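Local structure of protein TP_0956 (Treponema pallidum subsp. pallidum, 3U64) at residues A[225-230]-A[242-247]; A[208-213]-A[218-223]; A[119-124]-A[153-158]; A[160-165]-A[180-185]. The protein probably serves as the helical, tetratricopeptide-repeat-like lipoprotein T-component of a TRAP transporter, taking part in solute uptake through protein-protein interactions. All coordinates share one frame; numbering follows the deposited sequence.

Contact 1 (A[225-230]-A[242-247])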
loop_
_atom_site.group_PDB
_atom_site.type_symbol
_atom_site.label_atom_id
_atom_site.label_comp_id
_atom_site.label_asym_id
_atom_site.label_seq_id
_atom_site.Cartn_x
_atom_site.Cartn_y
_atom_site.Cartn_z
ATOM N N THR A 225 -24.705 -17.780 -28.815
ATOM C CA THR A 225 -25.994 -17.169 -28.534
ATOM C C THR A 225 -25.876 -16.151 -27.390
ATOM O O THR A 225 -26.481 -15.073 -27.434
ATOM C CB THR A 225 -27.041 -18.238 -28.185
ATOM O OG1 THR A 225 -27.263 -19.077 -29.332
ATOM C CG2 THR A 225 -28.352 -17.585 -27.757
ATOM N N ALA A 226 -25.096 -16.491 -26.367
ATOM C CA ALA A 226 -24.868 -15.552 -25.277
ATOM C C ALA A 226 -24.170 -14.292 -25.818
ATOM O O ALA A 226 -24.576 -13.166 -25.510
ATOM C CB ALA A 226 -24.071 -16.209 -24.151
ATOM N N PHE A 227 -23.161 -14.484 -26.667
ATOM C CA PHE A 227 -22.494 -13.358 -27.308
ATOM C C PHE A 227 -23.415 -12.499 -28.185
ATOM O O PHE A 227 -23.267 -11.276 -28.229
ATOM C CB PHE A 227 -21.274 -13.790 -28.140
ATOM C CG PHE A 227 -20.432 -12.619 -28.587
ATOM C CD1 PHE A 227 -19.498 -12.066 -27.731
ATOM C CD2 PHE A 227 -20.632 -12.029 -29.835
ATOM C CE1 PHE A 227 -18.732 -10.948 -28.112
ATOM C CE2 PHE A 227 -19.876 -10.920 -30.231
ATOM C CZ PHE A 227 -18.926 -10.379 -29.371
ATOM N N GLU A 228 -24.335 -13.138 -28.906
ATOM C CA GLU A 228 -25.331 -12.412 -29.679
ATOM C C GLU A 228 -26.186 -11.493 -28.792
ATOM O O GLU A 228 -26.481 -10.363 -29.175
ATOM C CB GLU A 228 -26.218 -13.384 -30.468
ATOM C CG GLU A 228 -25.644 -13.763 -31.834
ATOM C CD GLU A 228 -26.616 -14.561 -32.692
ATOM O OE1 GLU A 228 -27.641 -15.047 -32.156
ATOM O OE2 GLU A 228 -26.353 -14.698 -33.907
ATOM N N HIS A 229 -26.584 -11.970 -27.612
ATOM C CA HIS A 229 -27.335 -11.118 -26.697
ATOM C C HIS A 229 -26.470 -9.944 -26.227
ATOM O O HIS A 229 -26.943 -8.813 -26.151
ATOM C CB HIS A 229 -27.855 -11.909 -25.497
ATOM C CG HIS A 229 -29.070 -12.730 -25.791
ATOM N ND1 HIS A 229 -30.353 -12.243 -25.639
ATOM C CD2 HIS A 229 -29.203 -14.011 -26.210
ATOM C CE1 HIS A 229 -31.219 -13.184 -25.956
ATOM N NE2 HIS A 229 -30.548 -14.268 -26.305
ATOM N N LEU A 230 -25.202 -10.222 -25.925
ATOM C CA LEU A 230 -24.273 -9.183 -25.472
ATOM C C LEU A 230 -24.195 -8.013 -26.464
ATOM O O LEU A 230 -24.261 -6.842 -26.072
ATOM C CB LEU A 230 -22.878 -9.769 -25.222
ATOM C CG LEU A 230 -21.727 -8.816 -24.878
ATOM C CD1 LEU A 230 -21.994 -7.994 -23.603
ATOM C CD2 LEU A 230 -20.433 -9.608 -24.734
ATOM N N HIS A 242 -15.236 -6.932 -27.365
ATOM C CA HIS A 242 -14.285 -7.257 -28.445
ATOM C C HIS A 242 -13.290 -8.329 -27.993
ATOM O O HIS A 242 -13.025 -9.291 -28.721
ATOM C CB HIS A 242 -13.524 -6.011 -28.959
ATOM C CG HIS A 242 -14.416 -4.940 -29.515
ATOM N ND1 HIS A 242 -15.144 -5.104 -30.679
ATOM C CD2 HIS A 242 -14.713 -3.698 -29.060
ATOM C CE1 HIS A 242 -15.846 -4.009 -30.915
ATOM N NE2 HIS A 242 -15.608 -3.142 -29.947
ATOM N N ILE A 243 -12.747 -8.159 -26.788
ATOM C CA ILE A 243 -11.787 -9.112 -26.228
ATOM C C ILE A 243 -12.426 -10.489 -26.013
ATOM O O ILE A 243 -11.842 -11.521 -26.342
ATOM C CB ILE A 243 -11.204 -8.595 -24.904
ATOM C CG1 ILE A 243 -10.340 -7.360 -25.192
ATOM C CG2 ILE A 243 -10.421 -9.727 -24.177
ATOM C CD1 ILE A 243 -9.865 -6.631 -23.964
ATOM N N THR A 244 -13.641 -10.499 -25.479
ATOM C CA THR A 244 -14.370 -11.749 -25.323
ATOM C C THR A 244 -14.538 -12.475 -26.666
ATOM O O THR A 244 -14.300 -13.684 -26.762
ATOM C CB THR A 244 -15.722 -11.513 -24.647
ATOM O OG1 THR A 244 -15.501 -11.086 -23.289
ATOM C CG2 THR A 244 -16.577 -12.796 -24.682
ATOM N N TYR A 245 -14.913 -11.736 -27.708
ATOM C CA TYR A 245 -15.035 -12.325 -29.040
ATOM C C TYR A 245 -13.726 -12.979 -29.482
ATOM O O TYR A 245 -13.711 -14.128 -29.934
ATOM C CB TYR A 245 -15.464 -11.274 -30.061
ATOM C CG TYR A 245 -15.768 -11.857 -31.420
ATOM C CD1 TYR A 245 -16.925 -12.601 -31.630
ATOM C CD2 TYR A 245 -14.898 -11.675 -32.494
ATOM C CE1 TYR A 245 -17.213 -13.151 -32.873
ATOM C CE2 TYR A 245 -15.174 -12.221 -33.746
ATOM C CZ TYR A 245 -16.339 -12.958 -33.927
ATOM O OH TYR A 245 -16.640 -13.509 -35.153
ATOM N N ALA A 246 -12.624 -12.257 -29.316
ATOM C CA ALA A 246 -11.310 -12.746 -29.748
ATOM C C ALA A 246 -10.845 -13.958 -28.941
ATOM O O ALA A 246 -10.408 -14.964 -29.490
ATOM C CB ALA A 246 -10.269 -11.625 -29.658
ATOM N N ASP A 247 -10.964 -13.842 -27.628
ATOM C CA ASP A 247 -10.380 -14.781 -26.689
ATOM C C ASP A 247 -11.217 -16.046 -26.486
ATOM O O ASP A 247 -10.700 -17.164 -26.540
ATOM C CB ASP A 247 -10.184 -14.060 -25.357
ATOM C CG ASP A 247 -9.348 -14.846 -24.380
ATOM O OD1 ASP A 247 -8.530 -15.669 -24.829
ATOM O OD2 ASP A 247 -9.497 -14.622 -23.158
#
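Two consecutive helices of the all-helical T-component fold, 220-233 and 240-250, meet where Phe227 reaches across to Tyr245. Phe227 is the main projecting group, met by the Tyr245 ring and the Thr244 methyl. The side chain of Phe227 leaves its backbone toward the opposing helix, and with CG anti to its own backbone N (chi1 -169°) the far end of the ring arrives at the base of Tyr245, Phe227 CZ lying 3.6 Å from Tyr245 CB. Tyr245 CD1 stands above one face of the Phe227 ring, displaced toward the rim, and is 3.7 Å from Phe227 CE2. The two ring planes are inclined by 42° with centroids 5.3 Å apart, an oblique pairing. At the Phe227 edge, near the ring plane, Thr244 CG2 comes within 4.3 Å of Phe227 CD1. Such neighbouring helices joined by a short connection are the building material of folds in the TPR clan, and here the aromatic pair joins the two helices. Thr244 divides its two branches: the methyl turns to the phenyl edge, while OG1 is hydrogen-bonded to Asn203 ND2, on helix 196-211, and to Asp240 O. Phe227 also packs on Leu249, and Tyr245 touches Ala262 of helix 256-268, with Leu230 of the first helix lying against Trp202.

Contact 2 (A[208-213]-A[218-223])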
loop_
_atom_site.group_PDB
_atom_site.type_symbol
_atom_site.label_atom_id
_atom_site.label_comp_id
_atom_site.label_asym_id
_atom_site.label_seq_id
_atom_site.Cartn_x
_atom_site.Cartn_y
_atom_site.Cartn_z
ATOM N N PHE A 208 -17.957 -18.450 -19.891
ATOM C CA PHE A 208 -18.134 -19.746 -19.262
ATOM C C PHE A 208 -18.393 -20.834 -20.298
ATOM O O PHE A 208 -17.706 -21.860 -20.311
ATOM C CB PHE A 208 -19.266 -19.754 -18.218
ATOM C CG PHE A 208 -19.634 -21.156 -17.743
ATOM C CD1 PHE A 208 -18.920 -21.778 -16.705
ATOM C CD2 PHE A 208 -20.657 -21.864 -18.364
ATOM C CE1 PHE A 208 -19.239 -23.087 -16.281
ATOM C CE2 PHE A 208 -20.991 -23.165 -17.945
ATOM C CZ PHE A 208 -20.278 -23.776 -16.904
ATOM N N TYR A 209 -19.387 -20.620 -21.160
ATOM C CA TYR A 209 -19.798 -21.663 -22.116
ATOM C C TYR A 209 -18.669 -22.036 -23.036
ATOM O O TYR A 209 -18.504 -23.198 -23.358
ATOM C CB TYR A 209 -20.998 -21.223 -22.947
ATOM C CG TYR A 209 -22.254 -21.154 -22.137
ATOM C CD1 TYR A 209 -22.556 -22.149 -21.214
ATOM C CD2 TYR A 209 -23.125 -20.084 -22.268
ATOM C CE1 TYR A 209 -23.703 -22.086 -20.448
ATOM C CE2 TYR A 209 -24.270 -20.007 -21.510
ATOM C CZ TYR A 209 -24.553 -21.004 -20.600
ATOM O OH TYR A 209 -25.699 -20.910 -19.849
ATOM N N ALA A 210 -17.886 -21.046 -23.464
ATOM C CA ALA A 210 -16.844 -21.305 -24.450
ATOM C C ALA A 210 -15.695 -22.093 -23.834
ATOM O O ALA A 210 -15.019 -22.860 -24.508
ATOM C CB ALA A 210 -16.327 -19.990 -25.051
ATOM N N ALA A 211 -15.484 -21.894 -22.540
ATOM C CA ALA A 211 -14.325 -22.460 -21.878
ATOM C C ALA A 211 -14.665 -23.719 -21.102
ATOM O O ALA A 211 -13.775 -24.478 -20.723
ATOM C CB ALA A 211 -13.698 -21.428 -20.947
ATOM N N ALA A 212 -15.946 -23.940 -20.845
ATOM C CA ALA A 212 -16.333 -25.051 -19.981
ATOM C C ALA A 212 -16.502 -26.361 -20.733
ATOM O O ALA A 212 -17.093 -26.397 -21.813
ATOM C CB ALA A 212 -17.591 -24.723 -19.177
ATOM N N PRO A 213 -15.968 -27.448 -20.152
ATOM C CA PRO A 213 -16.217 -28.802 -20.662
ATOM C C PRO A 213 -17.715 -29.017 -20.757
ATOM O O PRO A 213 -18.442 -28.525 -19.883
ATOM C CB PRO A 213 -15.629 -29.704 -19.566
ATOM C CG PRO A 213 -14.556 -28.863 -18.924
ATOM C CD PRO A 213 -15.106 -27.448 -18.952
ATOM N N GLY A 218 -20.864 -26.515 -20.702
ATOM C CA GLY A 218 -20.331 -25.671 -21.760
ATOM C C GLY A 218 -20.891 -25.988 -23.134
ATOM O O GLY A 218 -21.836 -26.772 -23.278
ATOM N N GLY A 219 -20.305 -25.377 -24.152
ATOM C CA GLY A 219 -20.756 -25.600 -25.509
ATOM C C GLY A 219 -20.686 -24.323 -26.309
ATOM O O GLY A 219 -21.069 -23.247 -25.826
ATOM N N MET A 220 -20.213 -24.440 -27.541
ATOM C CA MET A 220 -19.932 -23.262 -28.364
ATOM C C MET A 220 -21.193 -22.636 -28.923
ATOM O O MET A 220 -21.235 -21.434 -29.186
ATOM C CB MET A 220 -18.957 -23.584 -29.505
ATOM C CG MET A 220 -17.497 -23.626 -29.070
ATOM S SD MET A 220 -16.891 -22.125 -28.227
ATOM C CE MET A 220 -16.915 -20.935 -29.566
ATOM N N GLU A 221 -22.220 -23.448 -29.107
ATOM C CA GLU A 221 -23.462 -22.924 -29.628
ATOM C C GLU A 221 -24.043 -22.009 -28.560
ATOM O O GLU A 221 -24.471 -20.894 -28.853
ATOM C CB GLU A 221 -24.425 -24.058 -29.984
ATOM C CG GLU A 221 -25.656 -23.608 -30.768
ATOM C CD GLU A 221 -26.681 -24.728 -30.981
ATOM O OE1 GLU A 221 -26.279 -25.868 -31.314
ATOM O OE2 GLU A 221 -27.893 -24.463 -30.812
ATOM N N LYS A 222 -24.042 -22.484 -27.318
ATOM C CA LYS A 222 -24.475 -21.671 -26.189
ATOM C C LYS A 222 -23.644 -20.406 -26.096
ATOM O O LYS A 222 -24.181 -19.324 -25.888
ATOM C CB LYS A 222 -24.349 -22.441 -24.874
ATOM C CG LYS A 222 -25.403 -23.499 -24.662
ATOM C CD LYS A 222 -25.267 -24.128 -23.277
ATOM C CE LYS A 222 -26.468 -25.012 -22.951
ATOM N NZ LYS A 222 -26.414 -25.560 -21.569
ATOM N N ALA A 223 -22.330 -20.542 -26.252
ATOM C CA ALA A 223 -21.455 -19.394 -26.125
ATOM C C ALA A 223 -21.781 -18.325 -27.161
ATOM O O ALA A 223 -21.783 -17.131 -26.850
ATOM C CB ALA A 223 -19.989 -19.807 -26.214
#
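Tyr209 and Lys222 face each other obliquely across the loop that joins helix 196-211 to helix 220-233. The aliphatic part of the lysine lies over one face of the phenol ring: Lys222 CB is 3.9 Å from the Tyr209 ring centroid and 21° off its normal, a CH-pi contact, and the extended chain carries Lys222 CD on to within 3.8 Å of Tyr209 CE1. Gly218 CA sits at the ring's edge. On the neighbouring position, Ala210 CB is flanked by Ala223 CB and by the sulfur of Met220, whose chain folds back on itself and brings SD to 3.9 Å from Ala210 CB. Backbone bonds draw the two ends of the loop together. Gly219, at the N-cap position of the second helix, donates its N-H to Tyr209 O at 2.9 Å, close to straight at 161°. A longer bond runs from Gly218 N to Pro213 O, with the donor above the carbonyl plane. Gly218 CA also approaches Ala212 O to 3.3 Å in a CA-H...O contact. The chemistry is thus divided: main-chain polar groups fix the path of the loop, while small apolar groups pack the two helix ends against each other and one lysine's methylenes cover the tyrosine face.

Contact 3 (A[119-124]-A[153-158])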
loop_
_atom_site.group_PDB
_atom_site.type_symbol
_atom_site.label_atom_id
_atom_site.label_comp_id
_atom_site.label_asym_id
_atom_site.label_seq_id
_atom_site.Cartn_x
_atom_site.Cartn_y
_atom_site.Cartn_z
ATOM N N SER A 119 -24.311 -13.341 0.726
ATOM C CA SER A 119 -25.009 -13.069 1.989
ATOM C C SER A 119 -26.100 -12.010 1.808
ATOM O O SER A 119 -27.028 -11.931 2.604
ATOM C CB SER A 119 -24.061 -12.765 3.153
ATOM O OG SER A 119 -23.278 -11.618 2.900
ATOM N N SER A 120 -26.006 -11.219 0.743
ATOM C CA SER A 120 -27.114 -10.347 0.360
ATOM C C SER A 120 -28.355 -11.182 -0.001
ATOM O O SER A 120 -29.448 -10.876 0.458
ATOM C CB SER A 120 -26.713 -9.402 -0.781
ATOM O OG SER A 120 -27.838 -8.941 -1.518
ATOM N N LEU A 121 -28.189 -12.245 -0.793
ATOM C CA LEU A 121 -29.303 -13.163 -1.074
ATOM C C LEU A 121 -29.775 -13.895 0.184
ATOM O O LEU A 121 -30.983 -14.047 0.412
ATOM C CB LEU A 121 -28.966 -14.152 -2.207
ATOM C CG LEU A 121 -28.867 -13.437 -3.567
ATOM C CD1 LEU A 121 -28.231 -14.279 -4.651
ATOM C CD2 LEU A 121 -30.227 -12.948 -4.009
ATOM N N GLU A 122 -28.835 -14.319 1.018
ATOM C CA GLU A 122 -29.196 -15.023 2.243
ATOM C C GLU A 122 -30.002 -14.148 3.214
ATOM O O GLU A 122 -30.896 -14.634 3.917
ATOM C CB GLU A 122 -27.958 -15.582 2.948
ATOM C CG GLU A 122 -28.299 -16.420 4.195
ATOM C CD GLU A 122 -28.935 -17.764 3.843
ATOM O OE1 GLU A 122 -28.858 -18.174 2.663
ATOM O OE2 GLU A 122 -29.510 -18.415 4.748
ATOM N N THR A 123 -29.674 -12.867 3.262
ATOM C CA THR A 123 -30.399 -11.900 4.088
ATOM C C THR A 123 -31.823 -11.726 3.570
ATOM O O THR A 123 -32.775 -11.681 4.346
ATOM C CB THR A 123 -29.693 -10.517 4.078
ATOM O OG1 THR A 123 -28.534 -10.565 4.917
ATOM C CG2 THR A 123 -30.616 -9.429 4.584
ATOM N N ALA A 124 -31.959 -11.637 2.249
ATOM C CA ALA A 124 -33.259 -11.431 1.614
ATOM C C ALA A 124 -34.154 -12.667 1.651
ATOM O O ALA A 124 -35.385 -12.549 1.664
ATOM C CB ALA A 124 -33.082 -10.962 0.181
ATOM N N GLY A 153 -28.293 -7.671 -9.537
ATOM C CA GLY A 153 -26.927 -7.307 -9.200
ATOM C C GLY A 153 -26.236 -8.404 -8.408
ATOM O O GLY A 153 -25.093 -8.794 -8.694
ATOM N N THR A 154 -26.947 -8.934 -7.423
ATOM C CA THR A 154 -26.368 -9.917 -6.513
ATOM C C THR A 154 -26.113 -11.234 -7.240
ATOM O O THR A 154 -25.038 -11.830 -7.109
ATOM C CB THR A 154 -27.271 -10.120 -5.259
ATOM O OG1 THR A 154 -27.567 -8.841 -4.690
ATOM C CG2 THR A 154 -26.581 -10.991 -4.204
ATOM N N LEU A 155 -27.097 -11.670 -8.022
ATOM C CA LEU A 155 -26.985 -12.898 -8.804
ATOM C C LEU A 155 -25.753 -12.835 -9.697
ATOM O O LEU A 155 -24.979 -13.800 -9.816
ATOM C CB LEU A 155 -28.260 -13.102 -9.647
ATOM C CG LEU A 155 -29.449 -13.450 -8.756
ATOM C CD1 LEU A 155 -30.767 -13.428 -9.506
ATOM C CD2 LEU A 155 -29.223 -14.802 -8.122
ATOM N N TYR A 156 -25.573 -11.675 -10.315
ATOM C CA TYR A 156 -24.501 -11.475 -11.277
ATOM C C TYR A 156 -23.142 -11.626 -10.606
ATOM O O TYR A 156 -22.273 -12.310 -11.130
ATOM C CB TYR A 156 -24.612 -10.095 -11.946
ATOM C CG TYR A 156 -23.345 -9.686 -12.702
ATOM C CD1 TYR A 156 -22.999 -10.295 -13.901
ATOM C CD2 TYR A 156 -22.497 -8.700 -12.209
ATOM C CE1 TYR A 156 -21.846 -9.948 -14.584
ATOM C CE2 TYR A 156 -21.332 -8.341 -12.888
ATOM C CZ TYR A 156 -21.009 -8.974 -14.073
ATOM O OH TYR A 156 -19.860 -8.632 -14.761
ATOM N N TRP A 157 -22.965 -10.982 -9.450
ATOM C CA TRP A 157 -21.673 -10.969 -8.778
ATOM C C TRP A 157 -21.321 -12.320 -8.149
ATOM O O TRP A 157 -20.198 -12.793 -8.291
ATOM C CB TRP A 157 -21.566 -9.787 -7.794
ATOM C CG TRP A 157 -21.239 -8.518 -8.562
ATOM C CD1 TRP A 157 -22.074 -7.472 -8.826
ATOM C CD2 TRP A 157 -19.997 -8.221 -9.229
ATOM N NE1 TRP A 157 -21.418 -6.527 -9.582
ATOM C CE2 TRP A 157 -20.155 -6.970 -9.861
ATOM C CE3 TRP A 157 -18.771 -8.888 -9.338
ATOM C CZ2 TRP A 157 -19.118 -6.360 -10.584
ATOM C CZ3 TRP A 157 -17.742 -8.285 -10.075
ATOM C CH2 TRP A 157 -17.928 -7.033 -10.688
ATOM N N VAL A 158 -22.303 -12.961 -7.514
ATOM C CA VAL A 158 -22.118 -14.294 -6.945
ATOM C C VAL A 158 -21.753 -15.287 -8.046
ATOM O O VAL A 158 -20.745 -15.994 -7.946
ATOM C CB VAL A 158 -23.392 -14.790 -6.197
ATOM C CG1 VAL A 158 -23.236 -16.232 -5.799
ATOM C CG2 VAL A 158 -23.651 -13.934 -4.967
#
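The flat groups here stand beside the interface in which Ser120 and Leu121 meet Thr154 and Leu155. Tyr156 CE2 lies over one face of the Trp157 indole, toward its rim, while Trp157 NE1 sits in plane at the edge of the Tyr156 ring. Both rings belong to other sides of helix 152-166: Trp157 packs on helix 66-89 and Tyr156 on helix 196-211. Across the interface itself the side chains are small or branched. Thr154 serves two neighbours with its two branches. At chi1 -51° its OG1 lies beside the backbone N and its methyl is swung anti to that N, so the hydroxyl faces Ser120 and the methyl faces Leu121. Ser120 OG and Thr154 OG1 form a 3.2 Å hydrogen bond in which either could be the donor, and Ser120 OG has a second, stronger partner in Arg66 NE. Buried between helices, the serine oxygen is therefore gripped from helix 66-89 as well. The methyl contact is tight, Thr154 CG2 being only 3.4 Å from Leu121 CG as the two side chains run alongside one another in opposite senses. Farther along, Leu121 and Leu155 cross at about a right angle and meet through Leu121 CD1 and Leu155 CD2, 3.6 Å apart. Leu121 also rests on Phe128, and Leu155 on Met185 and Ala189. The axes of the two short segments pass 9.8 Å apart at a crossing angle of -139°, an oblique helix pairing in keeping with the stacked, roughly antiparallel helices of TPR-like proteins.

Contact 4 (A[160-165]-A[180-185])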
loop_
_atom_site.group_PDB
_atom_site.type_symbol
_atom_site.label_atom_id
_atom_site.label_comp_id
_atom_site.label_asym_id
_atom_site.label_seq_id
_atom_site.Cartn_x
_atom_site.Cartn_y
_atom_site.Cartn_z
ATOM N N THR A 160 -20.610 -14.677 -11.003
ATOM C CA THR A 160 -19.315 -14.323 -11.606
ATOM C C THR A 160 -18.152 -14.768 -10.726
ATOM O O THR A 160 -17.174 -15.303 -11.227
ATOM C CB THR A 160 -19.213 -12.832 -11.858
ATOM O OG1 THR A 160 -20.222 -12.450 -12.806
ATOM C CG2 THR A 160 -17.818 -12.433 -12.379
ATOM N N GLY A 161 -18.268 -14.543 -9.413
ATOM C CA GLY A 161 -17.228 -14.938 -8.477
ATOM C C GLY A 161 -16.932 -16.423 -8.566
ATOM O O GLY A 161 -15.774 -16.846 -8.633
ATOM N N TYR A 162 -17.986 -17.227 -8.595
ATOM C CA TYR A 162 -17.815 -18.675 -8.649
ATOM C C TYR A 162 -17.242 -19.153 -9.996
ATOM O O TYR A 162 -16.345 -19.992 -10.024
ATOM C CB TYR A 162 -19.117 -19.406 -8.288
ATOM C CG TYR A 162 -19.372 -19.508 -6.791
ATOM C CD1 TYR A 162 -20.367 -18.751 -6.179
ATOM C CD2 TYR A 162 -18.610 -20.350 -5.990
ATOM C CE1 TYR A 162 -20.601 -18.831 -4.811
ATOM C CE2 TYR A 162 -18.850 -20.455 -4.619
ATOM C CZ TYR A 162 -19.841 -19.690 -4.034
ATOM O OH TYR A 162 -20.078 -19.776 -2.668
ATOM N N VAL A 163 -17.748 -18.601 -11.096
ATOM C CA VAL A 163 -17.209 -18.902 -12.417
ATOM C C VAL A 163 -15.744 -18.470 -12.560
ATOM O O VAL A 163 -14.951 -19.162 -13.198
ATOM C CB VAL A 163 -18.050 -18.227 -13.527
ATOM C CG1 VAL A 163 -17.272 -18.148 -14.808
ATOM C CG2 VAL A 163 -19.362 -18.989 -13.732
ATOM N N ALA A 164 -15.382 -17.325 -11.974
ATOM C CA ALA A 164 -13.997 -16.872 -12.040
ATOM C C ALA A 164 -13.114 -17.805 -11.192
ATOM O O ALA A 164 -11.967 -18.091 -11.566
ATOM C CB ALA A 164 -13.853 -15.406 -11.602
ATOM N N ALA A 165 -13.650 -18.310 -10.075
ATOM C CA ALA A 165 -12.859 -19.246 -9.261
ATOM C C ALA A 165 -12.662 -20.569 -9.995
ATOM O O ALA A 165 -11.584 -21.159 -9.945
ATOM C CB ALA A 165 -13.491 -19.476 -7.873
ATOM N N HIS A 180 -22.600 -25.440 -11.297
ATOM C CA HIS A 180 -23.940 -25.454 -11.857
ATOM C C HIS A 180 -24.862 -24.399 -11.213
ATOM O O HIS A 180 -25.581 -23.693 -11.910
ATOM C CB HIS A 180 -24.563 -26.851 -11.762
ATOM C CG HIS A 180 -25.922 -26.929 -12.379
ATOM N ND1 HIS A 180 -26.131 -26.781 -13.733
ATOM C CD2 HIS A 180 -27.147 -27.085 -11.823
ATOM C CE1 HIS A 180 -27.423 -26.867 -13.989
ATOM N NE2 HIS A 180 -28.062 -27.052 -12.847
ATOM N N ALA A 181 -24.827 -24.280 -9.892
ATOM C CA ALA A 181 -25.619 -23.262 -9.195
ATOM C C ALA A 181 -25.243 -21.848 -9.628
ATOM O O ALA A 181 -26.107 -20.979 -9.779
ATOM C CB ALA A 181 -25.467 -23.409 -7.681
ATOM N N ALA A 182 -23.951 -21.608 -9.816
ATOM C CA ALA A 182 -23.479 -20.279 -10.209
ATOM C C ALA A 182 -24.032 -19.880 -11.580
ATOM O O ALA A 182 -24.551 -18.776 -11.765
ATOM C CB ALA A 182 -21.940 -20.224 -10.217
ATOM N N VAL A 183 -23.926 -20.792 -12.537
ATOM C CA VAL A 183 -24.418 -20.531 -13.875
ATOM C C VAL A 183 -25.925 -20.338 -13.866
ATOM O O VAL A 183 -26.422 -19.425 -14.521
ATOM C CB VAL A 183 -24.014 -21.642 -14.859
ATOM C CG1 VAL A 183 -24.628 -21.385 -16.231
ATOM C CG2 VAL A 183 -22.486 -21.717 -14.961
ATOM N N MET A 184 -26.646 -21.169 -13.107
ATOM C CA MET A 184 -28.097 -21.017 -13.000
ATOM C C MET A 184 -28.476 -19.649 -12.412
ATOM O O MET A 184 -29.470 -19.046 -12.821
ATOM C CB MET A 184 -28.736 -22.159 -12.189
ATOM C CG MET A 184 -28.633 -23.547 -12.833
ATOM S SD MET A 184 -29.321 -23.629 -14.514
ATOM C CE MET A 184 -27.810 -23.724 -15.488
ATOM N N MET A 185 -27.683 -19.151 -11.469
ATOM C CA MET A 185 -27.881 -17.791 -10.970
ATOM C C MET A 185 -27.655 -16.765 -12.081
ATOM O O MET A 185 -28.433 -15.826 -12.240
ATOM C CB MET A 185 -26.991 -17.485 -9.764
ATOM C CG MET A 185 -27.332 -18.307 -8.509
ATOM S SD MET A 185 -26.402 -17.756 -7.043
ATOM C CE MET A 185 -25.272 -19.117 -6.809
#
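Tyr162 opens the contact, pressing its CB against Ala182 CB at 3.5 Å. The helices come close at this point, since the CA atoms of the two residues are just 6.1 Å apart and the partner of the tyrosine CB is only the Ala182 methyl. With CG anti to the carbonyl carbon (chi1 -81°), the phenol ring turns off the pairing line, and the alanine methyl lies obliquely to it. The Tyr162 side chain also packs on Leu111, Ala114 and Arg115 of helix 96-124. Next along the chain, Val163 offers a looser touch: its CG2 is 4.3 Å from CG2 of Val183, a methyl-to-methyl approach. Val163 also rests on Leu186, farther along the same partner helix, and Val183 lies against Leu205 of helix 196-211. The arrangement is a buried packing of helix 152-166 on helix 176-192, the next helix in the chain, by carbon atoms alone. Its chemistry implies that shape does the matching: the small alanine allows a close backbone approach at Tyr162, and the valine methyls meet more loosely beside it. With neither charge nor hydrogen bond linking the two segments, cohesion between them rests on van der Waals contact and exclusion of water.

How the contacts relate
Along the chain the four contacts come in series, in the order 3, 4, 2, 1, and all lie within the T-component fold. Contacts 3 and 4 share helix 152-166 and have centres 12 Å apart; Val158 CG1 touches Met185 CE at 3.7 Å. Contact 4 meets contact 2 through Phe208 CZ and Val183 CG2, 3.6 Å apart, as helix 176-192 is followed by helix 196-211. Contacts 2 and 1 share helix 220-233, with centres 11 Å apart. The ends of this series, contacts 3 and 1, are 25 Å apart between centres and do not touch. Shared and neighbouring helices connect the contacts, contact 3 spanning two short intervening helices, consistent with a TPR-like scaffold for protein-protein interaction.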